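Local coordinates for conserved Hypothetical Protein TT1486 (Thermus thermophilus, PDB 2CU5) that is of unconfirmed function but, as a member of the UPF0047 (YjbQ) family, may act as a secondary thiamine-phosphate synthase, at residues A[33-43]-A[120-129]. Residues are numbered along the deposited sequence; the frame is centred on the assembly and turned at random.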
loop_
_atom_site.group_PDB
_atom_site.type_symbol
_atom_site.label_atom_id
_atom_site.label_comp_id
_atom_site.label_asym_id
_atom_site.label_seq_id
_atom_site.Cartn_x
_atom_site.Cartn_y
_atom_site.Cartn_z
ATOM N N LEU A 33 17.001 6.884 -2.792
ATOM C CA LEU A 33 15.849 6.141 -2.300
ATOM C C LEU A 33 16.269 5.017 -1.359
ATOM O O LEU A 33 17.372 4.477 -1.464
ATOM C CB LEU A 33 15.042 5.581 -3.477
ATOM C CG LEU A 33 14.274 6.657 -4.252
ATOM C CD1 LEU A 33 13.743 6.109 -5.564
ATOM C CD2 LEU A 33 13.142 7.171 -3.378
ATOM N N VAL A 34 15.378 4.689 -0.430
ATOM C CA VAL A 34 15.605 3.641 0.555
ATOM C C VAL A 34 14.407 2.696 0.540
ATOM O O VAL A 34 13.261 3.138 0.623
ATOM C CB VAL A 34 15.743 4.232 1.979
ATOM C CG1 VAL A 34 15.883 3.114 2.997
ATOM C CG2 VAL A 34 16.948 5.173 2.045
ATOM N N TYR A 35 14.678 1.401 0.430
ATOM C CA TYR A 35 13.624 0.391 0.412
ATOM C C TYR A 35 13.521 -0.269 1.788
ATOM O O TYR A 35 14.539 -0.608 2.396
ATOM C CB TYR A 35 13.939 -0.666 -0.654
ATOM C CG TYR A 35 13.029 -1.873 -0.642
ATOM C CD1 TYR A 35 11.707 -1.786 -1.079
ATOM C CD2 TYR A 35 13.491 -3.107 -0.187
ATOM C CE1 TYR A 35 10.864 -2.908 -1.060
ATOM C CE2 TYR A 35 12.659 -4.231 -0.167
ATOM C CZ TYR A 35 11.350 -4.124 -0.605
ATOM O OH TYR A 35 10.541 -5.239 -0.588
ATOM N N LEU A 36 12.290 -0.431 2.277
ATOM C CA LEU A 36 12.033 -1.063 3.570
ATOM C C LEU A 36 11.029 -2.192 3.377
ATOM O O LEU A 36 10.060 -2.047 2.626
ATOM C CB LEU A 36 11.461 -0.057 4.568
ATOM C CG LEU A 36 12.296 1.171 4.932
ATOM C CD1 LEU A 36 11.524 1.985 5.949
ATOM C CD2 LEU A 36 13.653 0.749 5.501
ATOM N N PHE A 37 11.247 -3.303 4.073
ATOM C CA PHE A 37 10.366 -4.461 3.949
ATOM C C PHE A 37 10.290 -5.274 5.240
ATOM O O PHE A 37 11.293 -5.447 5.933
ATOM C CB PHE A 37 10.892 -5.353 2.810
ATOM C CG PHE A 37 10.066 -6.591 2.542
ATOM C CD1 PHE A 37 8.827 -6.501 1.909
ATOM C CD2 PHE A 37 10.551 -7.851 2.885
ATOM C CE1 PHE A 37 8.087 -7.648 1.619
ATOM C CE2 PHE A 37 9.821 -9.006 2.601
ATOM C CZ PHE A 37 8.583 -8.907 1.963
ATOM N N VAL A 38 9.096 -5.748 5.586
ATOM C CA VAL A 38 8.963 -6.617 6.751
ATOM C C VAL A 38 8.607 -7.988 6.180
ATOM O O VAL A 38 7.613 -8.144 5.470
ATOM C CB VAL A 38 7.853 -6.166 7.761
ATOM C CG1 VAL A 38 8.356 -5.010 8.603
ATOM C CG2 VAL A 38 6.579 -5.783 7.023
ATOM N N PRO A 39 9.445 -8.999 6.447
ATOM C CA PRO A 39 9.190 -10.349 5.942
ATOM C C PRO A 39 8.207 -11.057 6.864
ATOM O O PRO A 39 8.447 -12.184 7.290
ATOM C CB PRO A 39 10.571 -10.979 5.974
ATOM C CG PRO A 39 11.137 -10.394 7.249
ATOM C CD PRO A 39 10.739 -8.936 7.153
ATOM N N HIS A 40 7.101 -10.385 7.158
ATOM C CA HIS A 40 6.087 -10.910 8.065
ATOM C C HIS A 40 4.686 -10.729 7.490
ATOM O O HIS A 40 4.479 -9.928 6.581
ATOM C CB HIS A 40 6.190 -10.180 9.404
ATOM C CG HIS A 40 7.556 -10.237 10.014
ATOM N ND1 HIS A 40 8.129 -11.414 10.447
ATOM C CD2 HIS A 40 8.468 -9.265 10.253
ATOM C CE1 HIS A 40 9.334 -11.164 10.928
ATOM N NE2 HIS A 40 9.563 -9.866 10.821
ATOM N N THR A 41 3.722 -11.464 8.038
ATOM C CA THR A 41 2.347 -11.383 7.553
ATOM C C THR A 41 1.354 -10.861 8.588
ATOM O O THR A 41 0.163 -10.739 8.295
ATOM C CB THR A 41 1.849 -12.759 7.077
ATOM O OG1 THR A 41 1.869 -13.676 8.180
ATOM C CG2 THR A 41 2.740 -13.292 5.961
ATOM N N THR A 42 1.833 -10.555 9.791
ATOM C CA THR A 42 0.955 -10.054 10.844
ATOM C C THR A 42 1.374 -8.713 11.445
ATOM O O THR A 42 1.044 -8.391 12.585
ATOM C CB THR A 42 0.772 -11.107 11.967
ATOM O OG1 THR A 42 2.049 -11.558 12.433
ATOM C CG2 THR A 42 -0.019 -12.296 11.437
ATOM N N CYS A 43 2.122 -7.941 10.661
ATOM C CA CYS A 43 2.546 -6.599 11.047
ATOM C C CYS A 43 2.723 -5.837 9.735
ATOM O O CYS A 43 2.690 -6.436 8.659
ATOM C CB CYS A 43 3.852 -6.619 11.857
ATOM S SG CYS A 43 5.339 -7.121 10.963
ATOM N N ARG A 120 6.733 -9.189 19.878
ATOM C CA ARG A 120 7.719 -9.990 19.162
ATOM C C ARG A 120 8.968 -9.155 18.925
ATOM O O ARG A 120 9.097 -8.044 19.430
ATOM C CB ARG A 120 7.193 -10.414 17.788
ATOM C CG ARG A 120 5.835 -11.083 17.758
ATOM C CD ARG A 120 5.674 -11.794 16.436
ATOM N NE ARG A 120 4.366 -12.412 16.270
ATOM C CZ ARG A 120 4.135 -13.416 15.435
ATOM N NH1 ARG A 120 2.917 -13.929 15.323
ATOM N NH2 ARG A 120 5.133 -13.922 14.724
ATOM N N VAL A 121 9.890 -9.730 18.166
ATOM C CA VAL A 121 11.095 -9.034 17.748
ATOM C C VAL A 121 11.018 -9.257 16.249
ATOM O O VAL A 121 11.333 -10.336 15.745
ATOM C CB VAL A 121 12.390 -9.648 18.306
ATOM C CG1 VAL A 121 13.586 -8.924 17.710
ATOM C CG2 VAL A 121 12.428 -9.500 19.817
ATOM N N ARG A 122 10.538 -8.239 15.552
ATOM C CA ARG A 122 10.353 -8.292 14.111
ATOM C C ARG A 122 11.612 -7.917 13.357
ATOM O O ARG A 122 12.514 -7.301 13.909
ATOM C CB ARG A 122 9.248 -7.324 13.698
ATOM C CG ARG A 122 7.907 -7.599 14.337
ATOM C CD ARG A 122 7.333 -8.898 13.807
ATOM N NE ARG A 122 5.892 -8.954 14.014
ATOM C CZ ARG A 122 5.102 -9.907 13.535
ATOM N NH1 ARG A 122 3.798 -9.863 13.777
ATOM N NH2 ARG A 122 5.610 -10.901 12.818
ATOM N N GLU A 123 11.645 -8.296 12.086
ATOM C CA GLU A 123 12.759 -7.969 11.209
ATOM C C GLU A 123 12.277 -6.905 10.232
ATOM O O GLU A 123 11.124 -6.918 9.803
ATOM C CB GLU A 123 13.203 -9.190 10.400
ATOM C CG GLU A 123 14.128 -10.149 11.125
ATOM C CD GLU A 123 14.629 -11.255 10.210
ATOM O OE1 GLU A 123 14.946 -10.959 9.037
ATOM O OE2 GLU A 123 14.715 -12.419 10.661
ATOM N N VAL A 124 13.163 -5.977 9.902
ATOM C CA VAL A 124 12.871 -4.942 8.932
ATOM C C VAL A 124 14.114 -4.886 8.055
ATOM O O VAL A 124 15.214 -4.638 8.549
ATOM C CB VAL A 124 12.648 -3.567 9.590
ATOM C CG1 VAL A 124 12.481 -2.509 8.511
ATOM C CG2 VAL A 124 11.407 -3.605 10.484
ATOM N N TRP A 125 13.945 -5.148 6.766
ATOM C CA TRP A 125 15.072 -5.121 5.842
ATOM C C TRP A 125 15.218 -3.743 5.220
ATOM O O TRP A 125 14.228 -3.100 4.872
ATOM C CB TRP A 125 14.889 -6.169 4.749
ATOM C CG TRP A 125 14.775 -7.568 5.276
ATOM C CD1 TRP A 125 15.133 -8.012 6.520
ATOM C CD2 TRP A 125 14.301 -8.715 4.560
ATOM N NE1 TRP A 125 14.911 -9.366 6.620
ATOM C CE2 TRP A 125 14.402 -9.823 5.432
ATOM C CE3 TRP A 125 13.801 -8.915 3.265
ATOM C CZ2 TRP A 125 14.021 -11.116 5.051
ATOM C CZ3 TRP A 125 13.421 -10.199 2.886
ATOM C CH2 TRP A 125 13.536 -11.284 3.779
ATOM N N VAL A 126 16.460 -3.290 5.083
ATOM C CA VAL A 126 16.732 -1.978 4.523
ATOM C C VAL A 126 17.669 -2.116 3.331
ATOM O O VAL A 126 18.746 -2.696 3.442
ATOM C CB VAL A 126 17.391 -1.056 5.567
ATOM C CG1 VAL A 126 17.537 0.347 5.002
ATOM C CG2 VAL A 126 16.569 -1.043 6.851
ATOM N N ARG A 127 17.239 -1.583 2.195
ATOM C CA ARG A 127 18.018 -1.631 0.969
ATOM C C ARG A 127 18.161 -0.235 0.385
ATOM O O ARG A 127 17.171 0.471 0.196
ATOM C CB ARG A 127 17.329 -2.538 -0.047
ATOM C CG ARG A 127 17.866 -2.426 -1.463
ATOM C CD ARG A 127 19.273 -2.972 -1.587
ATOM N NE ARG A 127 19.428 -3.663 -2.862
ATOM C CZ ARG A 127 19.431 -3.065 -4.048
ATOM N NH1 ARG A 127 19.302 -1.749 -4.136
ATOM N NH2 ARG A 127 19.538 -3.791 -5.149
ATOM N N LEU A 128 19.397 0.162 0.105
ATOM C CA LEU A 128 19.655 1.473 -0.476
ATOM C C LEU A 128 19.681 1.329 -1.994
ATOM O O LEU A 128 20.318 0.419 -2.522
ATOM C CB LEU A 128 21.009 2.012 0.002
ATOM C CG LEU A 128 21.328 1.878 1.497
ATOM C CD1 LEU A 128 22.740 2.376 1.774
ATOM C CD2 LEU A 128 20.317 2.660 2.313
ATOM N N LEU A 129 18.974 2.212 -2.690
ATOM C CA LEU A 129 18.957 2.191 -4.148
ATOM C C LEU A 129 19.966 3.222 -4.643
ATOM O O LEU A 129 20.228 4.193 -3.899
ATOM C CB LEU A 129 17.573 2.557 -4.697
ATOM C CG LEU A 129 16.426 1.552 -4.573
ATOM C CD1 LEU A 129 16.042 1.366 -3.112
ATOM C CD2 LEU A 129 15.241 2.058 -5.381
ATOM O OXT LEU A 129 20.457 3.061 -5.776
HETATM O O HOH W 1 4.118 -12.803 10.812
#
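Strands 33-37 and 120-128 pair antiparallel inside the five-stranded sheet, Y35 with R127 and F37 with W125 as hydrogen-bonded pairs, and Y35 N gives R127 O a straight bond of 2.7 Å. F37 and W125 point the same way from the sheet, F37 CD2 lying 3.4 Å from W125 CE3 with the planes at 44°. P39, centre of an inverse gamma turn, sets CB over a face of the indole six-membered ring, 3.6 Å from W125 CZ2. At the end of this turn a side chain takes over from the backbone: H40 NE2 accepts the hydrogen bond of E123 N, in the ring plane, at 2.9 Å. R122 CD and P39 CG lie over opposite faces of that imidazole. Bent at chi2 (-68°), R122 turns its guanidinium to T42, NH1 reaching OG1 at 2.8 Å in plane, while C43 SG sits over one face and R120 CD over the other. R122 NH2 and T41 N share a water, and R122 NE forms a salt bridge with E115. A leucine in place of R122 would probably leave E115 without its charged mate and T42 OG1 without this donor. Y35 OH is hydrogen-bonded to L95 O of a second subunit, reaching out from a pairing typical of neighbouring strands in an antiparallel beta-sheet.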